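Local coordinates for conserved domain protein (Streptococcus pneumoniae, PDB 2FI0) that is of unknown function but belongs to the DUF1858 family and folds as a small, largely helical protein, at residues A[7-12]-A[20-25]; A[13-18]-A[48-53]; A[26-31]-A[68-73]. All coordinates share one frame; numbering follows the deposited sequence.

Interaction 1: A[7-12]-A[20-25]; sequences NIIDVS and DKHPEV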
ATOM      1  N   ASN A   7       4.164   8.434   9.241  1.00 52.87           N
ATOM      2  CA  ASN A   7       3.425   7.206   8.952  1.00 51.51           C
ATOM      3  C   ASN A   7       2.077   7.436   8.245  1.00 49.65           C
ATOM      4  O   ASN A   7       1.103   6.760   8.507  1.00 48.93           O
ATOM      5  CB  ASN A   7       3.285   6.352  10.232  1.00 51.76           C
ATOM      6  CG  ASN A   7       4.645   5.907  10.793  1.00 52.98           C
ATOM      7  OD1 ASN A   7       5.399   5.185  10.135  1.00 52.77           O
ATOM      8  ND2 ASN A   7       4.974   6.374  12.000  1.00 55.32           N
ATOM      9  N   ILE A   8       2.064   8.380   7.309  1.00 47.57           N
ATOM     10  CA  ILE A   8       0.891   8.685   6.501  1.00 46.42           C
ATOM     11  C   ILE A   8       1.030   7.919   5.183  1.00 45.49           C
ATOM     12  O   ILE A   8       2.077   7.981   4.538  1.00 44.57           O
ATOM     13  CB  ILE A   8       0.780  10.212   6.245  1.00 45.73           C
ATOM     14  CG1 ILE A   8       0.548  10.953   7.566  1.00 45.11           C
ATOM     15  CG2 ILE A   8      -0.320  10.532   5.244  1.00 45.62           C
ATOM     16  CD1 ILE A   8       0.879  12.423   7.479  1.00 45.35           C
ATOM     17  N   ILE A   9      -0.019   7.192   4.808  1.00 44.25           N
ATOM     18  CA  ILE A   9      -0.042   6.408   3.583  1.00 44.49           C
ATOM     19  C   ILE A   9      -1.172   6.897   2.691  1.00 43.58           C
ATOM     20  O   ILE A   9      -2.318   6.964   3.102  1.00 42.16           O
ATOM     21  CB  ILE A   9      -0.168   4.898   3.872  1.00 44.03           C
ATOM     22  CG1 ILE A   9       1.124   4.416   4.532  1.00 46.19           C
ATOM     23  CG2 ILE A   9      -0.459   4.112   2.563  1.00 44.42           C
ATOM     24  CD1 ILE A   9       1.095   2.987   5.030  1.00 47.06           C
ATOM     25  N   ASP A  10      -0.812   7.262   1.470  1.00 43.67           N
ATOM     26  CA  ASP A  10      -1.757   7.733   0.481  1.00 43.88           C
ATOM     27  C   ASP A  10      -2.082   6.542  -0.433  1.00 44.10           C
ATOM     28  O   ASP A  10      -1.194   5.982  -1.078  1.00 44.04           O
ATOM     29  CB  ASP A  10      -1.128   8.896  -0.296  1.00 43.53           C
ATOM     30  CG  ASP A  10      -2.127   9.636  -1.165  1.00 43.79           C
ATOM     31  OD1 ASP A  10      -3.123   9.021  -1.595  1.00 41.41           O
ATOM     32  OD2 ASP A  10      -1.906  10.841  -1.428  1.00 43.97           O
ATOM     33  N   VAL A  11      -3.352   6.143  -0.465  1.00 44.00           N
ATOM     34  CA  VAL A  11      -3.752   4.976  -1.248  1.00 44.15           C
ATOM     35  C   VAL A  11      -3.990   5.353  -2.712  1.00 44.09           C
ATOM     36  O   VAL A  11      -4.324   4.496  -3.519  1.00 43.26           O
ATOM     37  CB  VAL A  11      -5.008   4.250  -0.645  1.00 44.10           C
ATOM     38  CG1 VAL A  11      -4.698   3.687   0.732  1.00 44.36           C
ATOM     39  CG2 VAL A  11      -6.232   5.170  -0.584  1.00 43.81           C
ATOM     40  N   SER A  12      -3.822   6.634  -3.044  1.00 44.43           N
ATOM     41  CA  SER A  12      -4.072   7.120  -4.395  1.00 45.08           C
ATOM     42  C   SER A  12      -2.826   7.330  -5.239  1.00 45.27           C
ATOM     43  O   SER A  12      -2.947   7.732  -6.379  1.00 46.46           O
ATOM     44  CB  SER A  12      -4.882   8.419  -4.364  1.00 45.06           C
ATOM     45  OG  SER A  12      -4.078   9.526  -4.001  1.00 45.99           O
ATOM     46  N   ASP A  20       8.824   3.064  -1.123  1.00 47.58           N
ATOM     47  CA  ASP A  20      10.026   3.881  -1.045  1.00 48.32           C
ATOM     48  C   ASP A  20      10.028   4.776   0.190  1.00 48.48           C
ATOM     49  O   ASP A  20      11.043   4.904   0.867  1.00 47.49           O
ATOM     50  CB  ASP A  20      10.173   4.753  -2.304  1.00 49.01           C
ATOM     51  CG  ASP A  20      10.585   3.952  -3.535  1.00 50.50           C
ATOM     52  OD1 ASP A  20      11.103   2.817  -3.395  1.00 52.97           O
ATOM     53  OD2 ASP A  20      10.395   4.470  -4.653  1.00 53.15           O
ATOM     54  N   LYS A  21       8.884   5.390   0.485  1.00 48.55           N
ATOM     55  CA  LYS A  21       8.788   6.262   1.647  1.00 48.52           C
ATOM     56  C   LYS A  21       8.702   5.453   2.942  1.00 48.02           C
ATOM     57  O   LYS A  21       9.268   5.856   3.959  1.00 47.50           O
ATOM     58  CB  LYS A  21       7.589   7.192   1.506  1.00 48.88           C
ATOM     59  CG  LYS A  21       7.443   8.178   2.643  1.00 49.66           C
ATOM     60  CD  LYS A  21       6.456   9.296   2.286  1.00 50.26           C
ATOM     61  CE  LYS A  21       6.886  10.634   2.901  1.00 51.82           C
ATOM     62  NZ  LYS A  21       6.541  11.741   1.963  1.00 54.45           N
ATOM     63  N   HIS A  22       8.020   4.310   2.898  1.00 47.44           N
ATOM     64  CA  HIS A  22       7.815   3.468   4.079  1.00 47.54           C
ATOM     65  C   HIS A  22       8.260   2.016   3.841  1.00 47.27           C
ATOM     66  O   HIS A  22       7.402   1.143   3.655  1.00 46.73           O
ATOM     67  CB  HIS A  22       6.329   3.459   4.459  1.00 47.64           C
ATOM     68  CG  HIS A  22       5.748   4.817   4.705  1.00 48.13           C
ATOM     69  ND1 HIS A  22       4.933   5.448   3.791  1.00 49.25           N
ATOM     70  CD2 HIS A  22       5.850   5.658   5.763  1.00 49.18           C
ATOM     71  CE1 HIS A  22       4.557   6.618   4.274  1.00 48.16           C
ATOM     72  NE2 HIS A  22       5.093   6.767   5.472  1.00 49.58           N
ATOM     73  N   PRO A  23       9.588   1.742   3.846  1.00 47.14           N
ATOM     74  CA  PRO A  23      10.063   0.369   3.571  1.00 47.24           C
ATOM     75  C   PRO A  23       9.427  -0.698   4.475  1.00 47.09           C
ATOM     76  O   PRO A  23       9.148  -1.802   4.024  1.00 46.32           O
ATOM     77  CB  PRO A  23      11.585   0.450   3.791  1.00 47.49           C
ATOM     78  CG  PRO A  23      11.940   1.902   3.706  1.00 47.55           C
ATOM     79  CD  PRO A  23      10.693   2.693   4.054  1.00 47.22           C
ATOM     80  N   GLU A  24       9.171  -0.340   5.728  1.00 47.49           N
ATOM     81  CA  GLU A  24       8.532  -1.237   6.715  1.00 47.80           C
ATOM     82  C   GLU A  24       7.101  -1.662   6.357  1.00 47.55           C
ATOM     83  O   GLU A  24       6.599  -2.659   6.886  1.00 48.05           O
ATOM     84  CB  GLU A  24       8.469  -0.593   8.112  1.00 48.61           C
ATOM     85  CG  GLU A  24       9.306   0.685   8.320  1.00 52.09           C
ATOM     86  CD  GLU A  24       8.676   1.941   7.673  1.00 54.59           C
ATOM     87  OE1 GLU A  24       9.469   2.742   7.099  1.00 55.39           O
ATOM     88  OE2 GLU A  24       7.419   2.122   7.745  1.00 54.48           O
ATOM     89  N   VAL A  25       6.424  -0.903   5.501  1.00 46.95           N
ATOM     90  CA  VAL A  25       5.046  -1.238   5.146  1.00 46.44           C
ATOM     91  C   VAL A  25       4.965  -2.406   4.152  1.00 46.16           C
ATOM     92  O   VAL A  25       3.910  -3.011   4.018  1.00 45.06           O
ATOM     93  CB  VAL A  25       4.268  -0.007   4.612  1.00 46.33           C
ATOM     94  CG1 VAL A  25       4.517   0.210   3.131  1.00 47.39           C
ATOM     95  CG2 VAL A  25       2.757  -0.153   4.894  1.00 46.52           C
TER

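Interaction 2: A[13-18]-A[48-53]; sequences IPVAEV and RKVSLK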
ATOM      1  N   ILE A  13      -1.643   7.056  -4.696  1.00 45.57           N
ATOM      2  CA  ILE A  13      -0.383   7.205  -5.425  1.00 45.58           C
ATOM      3  C   ILE A  13       0.195   5.807  -5.726  1.00 46.02           C
ATOM      4  O   ILE A  13      -0.221   4.827  -5.111  1.00 46.15           O
ATOM      5  CB  ILE A  13       0.647   8.081  -4.631  1.00 45.64           C
ATOM      6  CG1 ILE A  13       1.088   7.399  -3.329  1.00 45.77           C
ATOM      7  CG2 ILE A  13       0.067   9.472  -4.337  1.00 45.14           C
ATOM      8  CD1 ILE A  13       2.240   8.079  -2.659  1.00 45.51           C
ATOM      9  N   PRO A  14       1.142   5.707  -6.680  1.00 46.26           N
ATOM     10  CA  PRO A  14       1.713   4.398  -7.026  1.00 46.49           C
ATOM     11  C   PRO A  14       2.290   3.629  -5.837  1.00 46.48           C
ATOM     12  O   PRO A  14       2.933   4.215  -4.983  1.00 46.49           O
ATOM     13  CB  PRO A  14       2.818   4.747  -8.041  1.00 46.54           C
ATOM     14  CG  PRO A  14       2.375   6.026  -8.644  1.00 46.42           C
ATOM     15  CD  PRO A  14       1.699   6.782  -7.523  1.00 46.17           C
ATOM     16  N   VAL A  15       2.059   2.322  -5.793  1.00 46.87           N
ATOM     17  CA  VAL A  15       2.480   1.513  -4.646  1.00 47.71           C
ATOM     18  C   VAL A  15       3.997   1.606  -4.390  1.00 47.55           C
ATOM     19  O   VAL A  15       4.441   1.604  -3.235  1.00 46.93           O
ATOM     20  CB  VAL A  15       2.043   0.034  -4.784  1.00 48.05           C
ATOM     21  CG1 VAL A  15       2.568  -0.788  -3.621  1.00 50.01           C
ATOM     22  CG2 VAL A  15       0.552  -0.059  -4.791  1.00 50.05           C
ATOM     23  N   ALA A  16       4.778   1.713  -5.458  1.00 47.51           N
ATOM     24  CA  ALA A  16       6.233   1.895  -5.334  1.00 47.97           C
ATOM     25  C   ALA A  16       6.623   3.154  -4.530  1.00 48.05           C
ATOM     26  O   ALA A  16       7.574   3.121  -3.741  1.00 47.74           O
ATOM     27  CB  ALA A  16       6.877   1.934  -6.707  1.00 48.02           C
ATOM     28  N   GLU A  17       5.903   4.255  -4.743  1.00 47.87           N
ATOM     29  CA  GLU A  17       6.161   5.490  -4.004  1.00 48.06           C
ATOM     30  C   GLU A  17       5.855   5.325  -2.511  1.00 47.41           C
ATOM     31  O   GLU A  17       6.553   5.867  -1.649  1.00 47.07           O
ATOM     32  CB  GLU A  17       5.322   6.640  -4.554  1.00 48.31           C
ATOM     33  CG  GLU A  17       5.735   7.109  -5.918  1.00 49.55           C
ATOM     34  CD  GLU A  17       4.933   8.313  -6.400  1.00 50.17           C
ATOM     35  OE1 GLU A  17       4.461   9.107  -5.548  1.00 53.46           O
ATOM     36  OE2 GLU A  17       4.791   8.468  -7.640  1.00 52.57           O
ATOM     37  N   VAL A  18       4.796   4.586  -2.220  1.00 46.61           N
ATOM     38  CA  VAL A  18       4.463   4.268  -0.847  1.00 46.66           C
ATOM     39  C   VAL A  18       5.629   3.498  -0.205  1.00 46.27           C
ATOM     40  O   VAL A  18       6.087   3.856   0.865  1.00 45.10           O
ATOM     41  CB  VAL A  18       3.146   3.468  -0.731  1.00 45.88           C
ATOM     42  CG1 VAL A  18       2.905   3.066   0.695  1.00 46.04           C
ATOM     43  CG2 VAL A  18       1.974   4.285  -1.248  1.00 46.59           C
ATOM     44  N   ARG A  48       4.788   0.745 -10.097  1.00 51.17           N
ATOM     45  CA  ARG A  48       4.835   2.149 -10.521  1.00 51.17           C
ATOM     46  C   ARG A  48       3.565   2.557 -11.319  1.00 50.62           C
ATOM     47  O   ARG A  48       3.280   3.743 -11.501  1.00 50.05           O
ATOM     48  CB  ARG A  48       6.156   2.478 -11.256  1.00 51.48           C
ATOM     49  CG  ARG A  48       7.167   3.279 -10.382  1.00 53.73           C
ATOM     50  CD  ARG A  48       8.523   2.605 -10.122  1.00 56.77           C
ATOM     51  NE  ARG A  48       9.557   3.090 -11.054  1.00 58.25           N
ATOM     52  CZ  ARG A  48      10.883   3.093 -10.848  1.00 57.94           C
ATOM     53  NH1 ARG A  48      11.434   2.619  -9.731  1.00 58.08           N
ATOM     54  NH2 ARG A  48      11.678   3.580 -11.790  1.00 58.74           N
ATOM     55  N   LYS A  49       2.792   1.568 -11.756  1.00 50.35           N
ATOM     56  CA  LYS A  49       1.562   1.808 -12.506  1.00 50.15           C
ATOM     57  C   LYS A  49       0.303   1.720 -11.642  1.00 49.83           C
ATOM     58  O   LYS A  49      -0.748   2.268 -12.008  1.00 50.31           O
ATOM     59  CB  LYS A  49       1.437   0.780 -13.626  1.00 50.20           C
ATOM     60  CG  LYS A  49       2.540   0.816 -14.652  1.00 50.54           C
ATOM     61  CD  LYS A  49       2.529  -0.477 -15.473  1.00 50.94           C
ATOM     62  CE  LYS A  49       3.316  -0.343 -16.762  1.00 51.31           C
ATOM     63  NZ  LYS A  49       3.458  -1.658 -17.472  1.00 51.86           N
ATOM     64  N   VAL A  50       0.380   1.010 -10.522  1.00 48.95           N
ATOM     65  CA  VAL A  50      -0.819   0.722  -9.744  1.00 48.56           C
ATOM     66  C   VAL A  50      -0.725   1.348  -8.348  1.00 47.64           C
ATOM     67  O   VAL A  50       0.310   1.273  -7.696  1.00 46.75           O
ATOM     68  CB  VAL A  50      -1.104  -0.824  -9.707  1.00 48.91           C
ATOM     69  CG1 VAL A  50      -0.259  -1.553  -8.671  1.00 49.60           C
ATOM     70  CG2 VAL A  50      -2.549  -1.089  -9.444  1.00 49.37           C
ATOM     71  N   SER A  51      -1.802   1.994  -7.914  1.00 46.86           N
ATOM     72  CA  SER A  51      -1.909   2.477  -6.540  1.00 46.66           C
ATOM     73  C   SER A  51      -2.491   1.392  -5.646  1.00 46.65           C
ATOM     74  O   SER A  51      -2.894   0.326  -6.131  1.00 46.47           O
ATOM     75  CB  SER A  51      -2.788   3.727  -6.486  1.00 46.17           C
ATOM     76  OG  SER A  51      -4.112   3.439  -6.866  1.00 44.04           O
ATOM     77  N   LEU A  52      -2.540   1.646  -4.341  1.00 46.50           N
ATOM     78  CA  LEU A  52      -3.200   0.705  -3.418  1.00 47.02           C
ATOM     79  C   LEU A  52      -4.682   0.584  -3.718  1.00 46.80           C
ATOM     80  O   LEU A  52      -5.268  -0.488  -3.590  1.00 46.69           O
ATOM     81  CB  LEU A  52      -3.007   1.112  -1.955  1.00 47.16           C
ATOM     82  CG  LEU A  52      -1.577   0.924  -1.427  1.00 48.00           C
ATOM     83  CD1 LEU A  52      -1.486   1.416  -0.005  1.00 48.77           C
ATOM     84  CD2 LEU A  52      -1.168  -0.531  -1.496  1.00 48.69           C
ATOM     85  N   LYS A  53      -5.285   1.693  -4.112  1.00 46.74           N
ATOM     86  CA  LYS A  53      -6.696   1.700  -4.460  1.00 47.43           C
ATOM     87  C   LYS A  53      -6.947   0.851  -5.717  1.00 46.99           C
ATOM     88  O   LYS A  53      -7.827   0.008  -5.720  1.00 46.04           O
ATOM     89  CB  LYS A  53      -7.152   3.133  -4.670  1.00 47.43           C
ATOM     90  CG  LYS A  53      -8.629   3.304  -4.710  1.00 48.80           C
ATOM     91  CD  LYS A  53      -9.013   4.750  -5.025  1.00 48.88           C
ATOM     92  CE  LYS A  53      -8.542   5.713  -3.968  1.00 47.62           C
ATOM     93  NZ  LYS A  53      -9.213   7.023  -4.140  1.00 47.90           N
TER
HETATM   94  O   HOH W   1      -1.019   3.896  -2.977  1.00 38.69           O

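Interaction 3: A[26-31]-A[68-73]; sequences LEILVE and RTLEAN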
ATOM      1  N   LEU A  26       6.074  -2.738   3.480  1.00 46.01           N
ATOM      2  CA  LEU A  26       6.068  -3.821   2.483  1.00 46.37           C
ATOM      3  C   LEU A  26       5.613  -5.163   3.081  1.00 46.53           C
ATOM      4  O   LEU A  26       4.803  -5.869   2.486  1.00 46.52           O
ATOM      5  CB  LEU A  26       7.446  -3.969   1.820  1.00 46.36           C
ATOM      6  CG  LEU A  26       7.576  -5.015   0.705  1.00 46.21           C
ATOM      7  CD1 LEU A  26       6.563  -4.754  -0.407  1.00 46.69           C
ATOM      8  CD2 LEU A  26       8.992  -5.042   0.154  1.00 46.06           C
ATOM      9  N   GLU A  27       6.116  -5.487   4.267  1.00 47.09           N
ATOM     10  CA  GLU A  27       5.754  -6.715   4.986  1.00 47.38           C
ATOM     11  C   GLU A  27       4.238  -6.824   5.237  1.00 47.51           C
ATOM     12  O   GLU A  27       3.674  -7.928   5.281  1.00 47.59           O
ATOM     13  CB  GLU A  27       6.494  -6.750   6.323  1.00 47.43           C
ATOM     14  CG  GLU A  27       6.201  -7.968   7.195  1.00 48.31           C
ATOM     15  CD  GLU A  27       6.903  -7.912   8.548  1.00 49.27           C
ATOM     16  OE1 GLU A  27       6.947  -6.819   9.162  1.00 52.98           O
ATOM     17  OE2 GLU A  27       7.398  -8.971   9.000  1.00 51.91           O
ATOM     18  N   ILE A  28       3.592  -5.673   5.406  1.00 47.31           N
ATOM     19  CA  ILE A  28       2.154  -5.627   5.588  1.00 47.26           C
ATOM     20  C   ILE A  28       1.446  -5.832   4.258  1.00 46.80           C
ATOM     21  O   ILE A  28       0.529  -6.638   4.168  1.00 46.68           O
ATOM     22  CB  ILE A  28       1.709  -4.292   6.220  1.00 47.25           C
ATOM     23  CG1 ILE A  28       2.309  -4.158   7.627  1.00 47.38           C
ATOM     24  CG2 ILE A  28       0.190  -4.231   6.271  1.00 47.35           C
ATOM     25  CD1 ILE A  28       2.302  -2.753   8.171  1.00 47.97           C
ATOM     26  N   LEU A  29       1.881  -5.103   3.234  1.00 46.66           N
ATOM     27  CA  LEU A  29       1.242  -5.145   1.917  1.00 46.75           C
ATOM     28  C   LEU A  29       1.259  -6.536   1.266  1.00 46.60           C
ATOM     29  O   LEU A  29       0.295  -6.897   0.590  1.00 45.85           O
ATOM     30  CB  LEU A  29       1.886  -4.120   0.970  1.00 46.52           C
ATOM     31  CG  LEU A  29       1.757  -2.644   1.388  1.00 47.41           C
ATOM     32  CD1 LEU A  29       2.351  -1.737   0.293  1.00 48.59           C
ATOM     33  CD2 LEU A  29       0.322  -2.248   1.685  1.00 48.44           C
ATOM     34  N   VAL A  30       2.329  -7.313   1.472  1.00 46.72           N
ATOM     35  CA  VAL A  30       2.417  -8.649   0.867  1.00 47.13           C
ATOM     36  C   VAL A  30       1.412  -9.622   1.473  1.00 47.25           C
ATOM     37  O   VAL A  30       1.073 -10.637   0.857  1.00 47.01           O
ATOM     38  CB  VAL A  30       3.863  -9.272   0.927  1.00 47.35           C
ATOM     39  CG1 VAL A  30       4.884  -8.343   0.267  1.00 46.46           C
ATOM     40  CG2 VAL A  30       4.268  -9.636   2.364  1.00 47.78           C
ATOM     41  N   GLU A  31       0.941  -9.310   2.678  1.00 47.75           N
ATOM     42  CA  GLU A  31      -0.144 -10.059   3.306  1.00 48.27           C
ATOM     43  C   GLU A  31      -1.530  -9.533   2.898  1.00 48.46           C
ATOM     44  O   GLU A  31      -2.533 -10.080   3.334  1.00 48.73           O
ATOM     45  CB  GLU A  31       0.003 -10.025   4.832  1.00 48.56           C
ATOM     46  CG  GLU A  31       1.271 -10.700   5.356  1.00 50.03           C
ATOM     47  CD  GLU A  31       1.318 -12.197   5.046  1.00 52.28           C
ATOM     48  OE1 GLU A  31       2.421 -12.732   4.768  1.00 54.44           O
ATOM     49  OE2 GLU A  31       0.249 -12.844   5.069  1.00 54.33           O
ATOM     50  N   ARG A  68      -8.088  -0.888   7.619  1.00 40.42           N
ATOM     51  CA  ARG A  68      -8.046  -1.437   8.990  1.00 40.07           C
ATOM     52  C   ARG A  68      -6.653  -1.949   9.351  1.00 39.90           C
ATOM     53  O   ARG A  68      -6.132  -1.690  10.429  1.00 39.61           O
ATOM     54  CB  ARG A  68      -8.988  -2.627   9.120  1.00 39.27           C
ATOM     55  CG  ARG A  68     -10.439  -2.297   9.245  1.00 39.90           C
ATOM     56  CD  ARG A  68     -11.264  -3.593   9.365  1.00 37.83           C
ATOM     57  NE  ARG A  68     -12.081  -3.396  10.526  1.00 42.24           N
ATOM     58  CZ  ARG A  68     -12.077  -4.113  11.633  1.00 38.90           C
ATOM     59  NH1 ARG A  68     -11.395  -5.234  11.781  1.00 38.37           N
ATOM     60  NH2 ARG A  68     -12.864  -3.713  12.579  1.00 42.52           N
ATOM     61  N   THR A  69      -6.084  -2.719   8.438  1.00 39.76           N
ATOM     62  CA  THR A  69      -4.769  -3.328   8.653  1.00 40.22           C
ATOM     63  C   THR A  69      -3.689  -2.259   8.807  1.00 39.85           C
ATOM     64  O   THR A  69      -2.870  -2.316   9.729  1.00 39.83           O
ATOM     65  CB  THR A  69      -4.411  -4.285   7.503  1.00 39.77           C
ATOM     66  OG1 THR A  69      -5.458  -5.248   7.343  1.00 39.95           O
ATOM     67  CG2 THR A  69      -3.105  -5.014   7.795  1.00 40.11           C
ATOM     68  N   LEU A  70      -3.713  -1.271   7.922  1.00 39.78           N
ATOM     69  CA  LEU A  70      -2.750  -0.190   7.994  1.00 40.44           C
ATOM     70  C   LEU A  70      -2.882   0.610   9.278  1.00 40.40           C
ATOM     71  O   LEU A  70      -1.881   0.876   9.940  1.00 40.39           O
ATOM     72  CB  LEU A  70      -2.851   0.713   6.757  1.00 40.62           C
ATOM     73  CG  LEU A  70      -2.338   0.111   5.440  1.00 41.62           C
ATOM     74  CD1 LEU A  70      -2.673   1.046   4.260  1.00 42.31           C
ATOM     75  CD2 LEU A  70      -0.838  -0.166   5.498  1.00 41.10           C
ATOM     76  N   GLU A  71      -4.111   0.980   9.651  1.00 41.26           N
ATOM     77  CA  GLU A  71      -4.341   1.662  10.930  1.00 41.42           C
ATOM     78  C   GLU A  71      -3.886   0.828  12.131  1.00 40.82           C
ATOM     79  O   GLU A  71      -3.268   1.357  13.028  1.00 40.62           O
ATOM     80  CB  GLU A  71      -5.798   2.073  11.072  1.00 41.74           C
ATOM     81  CG  GLU A  71      -6.222   3.114  10.048  1.00 43.58           C
ATOM     82  CD  GLU A  71      -7.638   3.623  10.266  1.00 44.61           C
ATOM     83  OE1 GLU A  71      -8.504   2.872  10.769  1.00 48.78           O
ATOM     84  OE2 GLU A  71      -7.893   4.790   9.910  1.00 50.65           O
ATOM     85  N   ALA A  72      -4.168  -0.471  12.124  1.00 40.97           N
ATOM     86  CA  ALA A  72      -3.728  -1.387  13.193  1.00 41.43           C
ATOM     87  C   ALA A  72      -2.207  -1.512  13.330  1.00 41.56           C
ATOM     88  O   ALA A  72      -1.728  -1.959  14.349  1.00 41.77           O
ATOM     89  CB  ALA A  72      -4.309  -2.773  12.969  1.00 41.28           C
ATOM     90  N   ASN A  73      -1.461  -1.171  12.287  1.00 42.08           N
ATOM     91  CA  ASN A  73      -0.006  -1.222  12.326  1.00 42.51           C
ATOM     92  C   ASN A  73       0.640   0.172  12.433  1.00 42.93           C
ATOM     93  O   ASN A  73       1.839   0.328  12.222  1.00 43.59           O
ATOM     94  CB  ASN A  73       0.505  -1.988  11.112  1.00 42.20           C
ATOM     95  CG  ASN A  73       0.248  -3.484  11.214  1.00 42.32           C
ATOM     96  OD1 ASN A  73       0.991  -4.211  11.889  1.00 41.88           O
ATOM     97  ND2 ASN A  73      -0.812  -3.956  10.545  1.00 40.49           N
TER

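Interaction 1: A[7-12]-A[20-25]
His22 points its CB at the strand, and with CG anti to the carbonyl carbon (chi1 -57°) the ring comes alongside Ile9. Ile9 has the same turn for CG1, chi1 -68°, and its extended chain carries CD1 on toward Val25. Ile9 CG1 comes within 4.0 Å of His22 ND1, with the two side chains crossing at a slant. Beyond the ring, Ile9 CD1 and Val25 CG2 meet tip to tip at 3.6 Å. The backbone of Asn7 also borders the imidazole, with Asn7 CA 3.9 Å from His22 NE2. No hydrogen bond joins the two segments, so the contact rests on van der Waals packing. It lays strand 8-10, one half of a two-stranded parallel sheet with strand 76-78, against the turn that follows helix 15-21. His22 is the first residue to leave the helical path there. Its carbonyl accepts from the backbone N of Val25, with His22 O to Val25 N 2.9 Å, a bond that spans the turn. Lys21 CG lies over the rim of one face of the imidazole, 3.7 Å above the plane. Tyr75 touches Ile9 and Val25, and its hydroxyl is hydrogen-bonded to Glu24 OE2.

Interaction 2: A[13-18]-A[48-53]
Val15 and Val50 are joined by a backbone hydrogen bond, the one direct hydrogen bond between the segments. Val15 N donates to Val50 O at 2.8 Å, and the bond is fairly straight, with 163° at the hydrogen. A water makes a second polar link: it donates to Ile13 O at a short 2.5 Å, a distance that says little about strength, and accepts from Leu52 N at 3.0 Å. Weaker CH contacts fill in beside these bonds. Ser51 CA approaches Ile13 O at 3.2 Å, and Pro14 CA faces Val50 O at 3.5 Å. The apolar contacts centre on Val15. With CG1 anti to the backbone N (chi1 177°), Val15 CG2 is turned onto Leu52, 3.7 Å from Leu52 CD2. At the other end the bent chain of Arg48 passes Ala16, with Ala16 CB 3.8 Å from Arg48 CD. Pro14 and Ser51 are both N-cap residues, so the contact joins the starts of two helices. Helix 15-21 begins beside the link between helices 46-49 and 52-59. Ala16 is also backbone-bonded to Gly47. Leu29 of helix 26-29 lies against Val15 and Leu52, and Ile9 of strand 8-10 touches Leu52.

Interaction 3: A[26-31]-A[68-73]
Ile28 points from its helix toward helix 63-72, and its two branches meet different residues. The Ile28 and Thr69 side chains run alongside, pointing opposite ways, and Ile28 CG2 and Thr69 CG2 are 3.7 Å apart. The longer branch meets Asn73, which comes from the opposing side. Here Ile28 CD1 lies 3.5 Å from Asn73 CB, and it also touches the amide carbon CG. Ile28 CG1 is anti to the carbonyl carbon, chi1 -63°, which leaves CG2 beside that carbon and splits the side chain between the two partners. The result is mainly van der Waals packing between helix 26-29 and the C-terminal end of helix 63-72, in a fold of several short helices. No hydrogen bond crosses between the segments. The Asn73 amide is instead held by the end of the helix it follows: Asn73 ND2 donates to Thr69 O at 2.8 Å, with 154° at the hydrogen. The donor stands above the carbonyl plane, 37° out of it. This bond ties the Asn73 side chain back over the last turn, beside Ile28. The Thr69 hydroxyl is bonded to Lys65 O, while its methyl faces Ile28. Deeper in, Leu70 CD2 lies 4.3 Å from Ile28 CG2 and 4.5 Å from Leu29 CD2.

In the fold
From the N terminus, strand 8-10 runs into helix 15-21, and interaction 1 closes this short loop when the turn after the helix returns to the strand. Interaction 2 opens inside that loop, at 13-18, and closes much later at 48-53, so interactions 1 and 2 cross. They also touch, since Val11 O and Lys53 N lie at probable hydrogen-bond distance. Interaction 3 opens at 26-31, after interaction 1 has closed, and ends at 68-73. It therefore follows interaction 1 in series and crosses interaction 2. Leu70 packs on Ile9 and Val25, while Leu29 joins interactions 2 and 3. Together the contacts tie the N-terminal strand and first helices to the later helices.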